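3-oxosteroid 1-dehydrogenase (Sterolibacterium denitrificans, PDB 7P18) is an FAD-dependent flavoenzyme that probably oxidises 3-oxosteroids to 3-oxo-Delta(1)-steroids, passing the electrons to an acceptor. Local coordinates at residues A[360-363]-A[364-367]; A[530-534]-A[535-539]. All coordinates share one frame; numbering follows the deposited sequence.

Contact 1. Residues A[360-363]-A[364-367]. With ANB (androsta-1,4-diene-3,17-dione), chain D.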
# COMPACT_ATOMS: atom_id res chain seq x y z
N ALA A 360 -12.83 0.78 -12.47
CA ALA A 360 -11.89 1.84 -12.06
C ALA A 360 -12.07 2.22 -10.58
O ALA A 360 -11.38 3.13 -10.16
CB ALA A 360 -12.07 3.06 -12.94
N SER A 361 -12.97 1.60 -9.83
CA SER A 361 -13.13 1.91 -8.37
C SER A 361 -11.74 1.94 -7.72
O SER A 361 -10.90 1.09 -8.00
CB SER A 361 -14.03 0.92 -7.68
OG SER A 361 -13.96 1.06 -6.26
N PRO A 362 -11.48 2.85 -6.76
CA PRO A 362 -10.35 2.66 -5.86
C PRO A 362 -10.36 1.23 -5.32
O PRO A 362 -11.45 0.68 -5.11
CB PRO A 362 -10.59 3.68 -4.74
CG PRO A 362 -11.41 4.77 -5.44
CD PRO A 362 -12.32 4.01 -6.40
N TYR A 363 -9.16 0.67 -5.09
CA TYR A 363 -8.98 -0.76 -4.72
C TYR A 363 -9.69 -1.09 -3.40
O TYR A 363 -10.22 -2.22 -3.29
CB TYR A 363 -7.52 -1.18 -4.70
CG TYR A 363 -6.53 -0.09 -4.35
CD1 TYR A 363 -6.16 0.84 -5.30
CD2 TYR A 363 -5.94 -0.02 -3.11
CE1 TYR A 363 -5.23 1.83 -5.03
CE2 TYR A 363 -5.01 0.98 -2.82
CZ TYR A 363 -4.68 1.92 -3.77
OH TYR A 363 -3.79 2.96 -3.51
N LEU A 364 -9.70 -0.20 -2.41
CA LEU A 364 -10.40 -0.51 -1.13
C LEU A 364 -11.87 -0.80 -1.37
O LEU A 364 -12.38 -1.86 -0.92
CB LEU A 364 -10.23 0.66 -0.15
CG LEU A 364 -10.92 0.48 1.20
CD1 LEU A 364 -10.26 -0.59 2.03
CD2 LEU A 364 -10.92 1.79 1.99
N GLU A 365 -12.55 0.08 -2.09
CA GLU A 365 -14.00 -0.06 -2.36
C GLU A 365 -14.23 -1.24 -3.30
O GLU A 365 -15.30 -1.86 -3.16
CB GLU A 365 -14.55 1.25 -2.92
CG GLU A 365 -14.83 2.26 -1.80
CD GLU A 365 -13.63 2.99 -1.26
OE1 GLU A 365 -12.63 3.04 -2.01
OE2 GLU A 365 -13.69 3.48 -0.09
N PHE A 366 -13.29 -1.53 -4.20
CA PHE A 366 -13.39 -2.70 -5.12
C PHE A 366 -13.46 -3.99 -4.28
O PHE A 366 -14.38 -4.79 -4.49
CB PHE A 366 -12.24 -2.65 -6.11
CG PHE A 366 -12.35 -3.68 -7.21
CD1 PHE A 366 -12.07 -5.01 -6.92
CD2 PHE A 366 -12.62 -3.31 -8.52
CE1 PHE A 366 -12.17 -5.97 -7.90
CE2 PHE A 366 -12.67 -4.27 -9.52
CZ PHE A 366 -12.43 -5.60 -9.21
N GLY A 367 -12.51 -4.22 -3.37
CA GLY A 367 -12.52 -5.36 -2.43
C GLY A 367 -13.82 -5.43 -1.65
O GLY A 367 -14.47 -6.52 -1.62
C1 ANB D . -0.70 1.91 -4.36
C10 ANB D . -0.27 2.82 -5.47
C11 ANB D . 0.90 0.83 -6.71
C12 ANB D . 2.03 0.36 -7.63
C13 ANB D . 2.23 1.34 -8.78
C14 ANB D . 2.57 2.70 -8.17
C15 ANB D . 3.09 3.52 -9.36
C16 ANB D . 3.85 2.48 -10.21
C17 ANB D . 3.43 1.13 -9.69
C18 ANB D . 1.01 1.37 -9.74
C19 ANB D . -1.47 2.94 -6.45
C2 ANB D . -1.26 2.33 -3.22
C3 ANB D . -1.21 3.74 -2.84
C4 ANB D . -0.34 4.56 -3.68
C5 ANB D . 0.04 4.20 -4.92
C6 ANB D . 0.72 5.17 -5.83
C7 ANB D . 1.88 4.58 -6.61
C8 ANB D . 1.47 3.28 -7.29
C9 ANB D . 1.02 2.28 -6.20
O1 ANB D . -1.82 4.19 -1.87
O2 ANB D . 3.94 0.07 -9.98

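Contact 2. Residues A[530-534]-A[535-539]. With ANB (androsta-1,4-diene-3,17-dione), chain D.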
# COMPACT_ATOMS: atom_id res chain seq x y z
N SER A 530 -6.81 2.39 11.78
CA SER A 530 -6.61 3.40 10.73
C SER A 530 -7.27 4.73 11.11
O SER A 530 -8.51 4.77 11.38
CB SER A 530 -7.17 2.94 9.42
OG SER A 530 -7.02 3.94 8.44
N VAL A 531 -6.50 5.81 11.00
CA VAL A 531 -7.03 7.20 11.18
C VAL A 531 -8.02 7.49 10.06
O VAL A 531 -8.77 8.45 10.16
CB VAL A 531 -5.87 8.22 11.23
CG1 VAL A 531 -5.22 8.41 9.85
CG2 VAL A 531 -6.37 9.55 11.82
N MET A 532 -8.01 6.67 9.00
CA MET A 532 -8.85 6.88 7.82
C MET A 532 -10.16 6.09 7.93
O MET A 532 -10.96 6.10 6.98
CB MET A 532 -8.07 6.54 6.55
CG MET A 532 -6.81 7.40 6.37
SD MET A 532 -7.26 9.19 6.33
CE MET A 532 -5.61 9.88 6.16
N GLY A 533 -10.43 5.50 9.09
CA GLY A 533 -11.71 4.80 9.32
C GLY A 533 -11.90 3.63 8.36
O GLY A 533 -11.00 2.80 8.24
N LYS A 534 -13.00 3.63 7.61
CA LYS A 534 -13.24 2.58 6.57
C LYS A 534 -12.97 3.15 5.18
O LYS A 534 -13.58 2.71 4.22
CB LYS A 534 -14.67 2.07 6.74
CG LYS A 534 -14.92 1.37 8.06
CD LYS A 534 -16.37 1.02 8.28
CE LYS A 534 -16.63 0.38 9.61
NZ LYS A 534 -18.07 0.05 9.70
N ALA A 535 -12.04 4.11 5.08
CA ALA A 535 -11.82 4.87 3.84
C ALA A 535 -10.35 4.89 3.48
O ALA A 535 -9.49 4.45 4.25
CB ALA A 535 -12.40 6.25 3.96
N TYR A 536 -10.07 5.34 2.26
CA TYR A 536 -8.71 5.47 1.71
C TYR A 536 -8.71 6.75 0.89
O TYR A 536 -9.34 6.78 -0.17
CB TYR A 536 -8.44 4.26 0.83
CG TYR A 536 -7.01 3.93 0.57
CD1 TYR A 536 -6.13 4.81 -0.06
CD2 TYR A 536 -6.55 2.65 0.84
CE1 TYR A 536 -4.80 4.46 -0.30
CE2 TYR A 536 -5.25 2.26 0.56
CZ TYR A 536 -4.36 3.18 0.03
OH TYR A 536 -3.08 2.75 -0.18
N PRO A 537 -8.18 7.86 1.44
CA PRO A 537 -8.47 9.19 0.88
C PRO A 537 -7.83 9.50 -0.48
O PRO A 537 -8.39 10.28 -1.26
CB PRO A 537 -7.92 10.12 1.97
CG PRO A 537 -6.83 9.33 2.63
CD PRO A 537 -7.43 7.93 2.70
N GLY A 538 -6.69 8.89 -0.72
CA GLY A 538 -5.86 9.10 -1.91
C GLY A 538 -4.62 8.24 -1.83
O GLY A 538 -4.37 7.63 -0.75
N ALA A 539 -3.86 8.20 -2.91
CA ALA A 539 -2.59 7.46 -2.93
C ALA A 539 -1.70 7.96 -1.80
O ALA A 539 -1.50 9.20 -1.68
CB ALA A 539 -1.96 7.57 -4.30
C1 ANB D . -0.70 1.91 -4.36
C10 ANB D . -0.27 2.82 -5.47
C11 ANB D . 0.90 0.83 -6.71
C12 ANB D . 2.03 0.36 -7.63
C13 ANB D . 2.23 1.34 -8.78
C14 ANB D . 2.57 2.70 -8.17
C15 ANB D . 3.09 3.52 -9.36
C16 ANB D . 3.85 2.48 -10.21
C17 ANB D . 3.43 1.13 -9.69
C18 ANB D . 1.01 1.37 -9.74
C19 ANB D . -1.47 2.94 -6.45
C2 ANB D . -1.26 2.33 -3.22
C3 ANB D . -1.21 3.74 -2.84
C4 ANB D . -0.34 4.56 -3.68
C5 ANB D . 0.04 4.20 -4.92
C6 ANB D . 0.72 5.17 -5.83
C7 ANB D . 1.88 4.58 -6.61
C8 ANB D . 1.47 3.28 -7.29
C9 ANB D . 1.02 2.28 -6.20
O1 ANB D . -1.82 4.19 -1.87
O2 ANB D . 3.94 0.07 -9.98

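Contact 1. Residues A[360-363]-A[364-367]
S361 holds OG anti to its own backbone N (chi1 169°), and E365 sets CG anti to its carbonyl carbon (chi1 -81°) before bending back at chi2. The first torsion brings S361 OG to 3.4 Å from E365 CB, while the bend carries OE1 of E365 round to P362, where it touches CB at 3.5 Å. The other carboxylate oxygen, OE2, is bonded to Y119 OH.

Two donors grip the carbonyl of P362, which occupies the N-cap position. S361 OG gives its proton to P362 O at 2.8 Å, and F366 N reaches the same oxygen at 3.0 Å, lying in the carbonyl plane. One residue on, G367 N bonds to Y363 O at 3.0 Å, the second of the two i to i+4 bonds that start the helix.

The Y363 side chain extends to the steroid, its CZ packing 3.5 Å from C2 of ANB. Its hydroxyl is hydrogen-bonded to Y118 OH, and F338 meets the ring edge-to-face. With an alanine here, Y118 would probably lose its hydroxyl partner, and a gap would be likely to open beside C2 of the steroid.

The arrangement is the first turn of helix 363-377, begun at a proline N-cap, with an aromatic wall of the steroid pocket set on its opening residue.

Contact 2. Residues A[530-534]-A[535-539]
A535 N donates to M532 O at 3.0 Å, closing a type II' beta turn from M532 to A535. G533 takes its second position, where type II' geometry calls for a positive phi (62°). A type I turn from S530 to G533 overlaps it, with G533 N bonded to S530 O. S530 OG in turn accepts M532 N at 3.0 Å, an ST turn. K499 NZ reaches in from outside to bond G533 O and A535 O.

The apolar packing rests on M532. Its CG stands anti to the carbonyl carbon (chi1 -60°) and the chain bends at chi2, laying SD 3.7 Å from CG of P537, with the two side chains crossing at about a right angle. P545 and L74 also touch M532.

These consecutive turns belong to the loop between strand 521-523 and helix 543-559 of the Rossmann-type FAD-binding fold, and the loop lines both flavin and steroid.

Within this loop segment the ligand bond comes from Y536: its OH donates to O1 of ANB at 2.6 Å, the oxygen lying at the ring edge and in its plane. G540 N is also hydrogen-bonded to the steroid. A539 meets the steroid through CB, 3.5 Å from C4 of ANB.

Overall arrangement
Both contacts are largely buried, though P362 and E365 of contact 1 and K534 of contact 2 keep some exposure; each delivers a tyrosine to the same steroid, and their centres lie about 12 Å apart. Contact 1 starts a helix, so its backbone bonds are the regular ones of a first turn. Contact 2 is irregular loop throughout, held by turns of differing type and by a methionine-proline packing that has no counterpart in contact 1. They meet directly: the rings of Y363 and Y536 pack edge-to-face, and L364 CD2 lies 3.5 Å from A535 C. Y119 bridges them, its hydroxyl hydrogen-bonded to E365 and also to Y536 N.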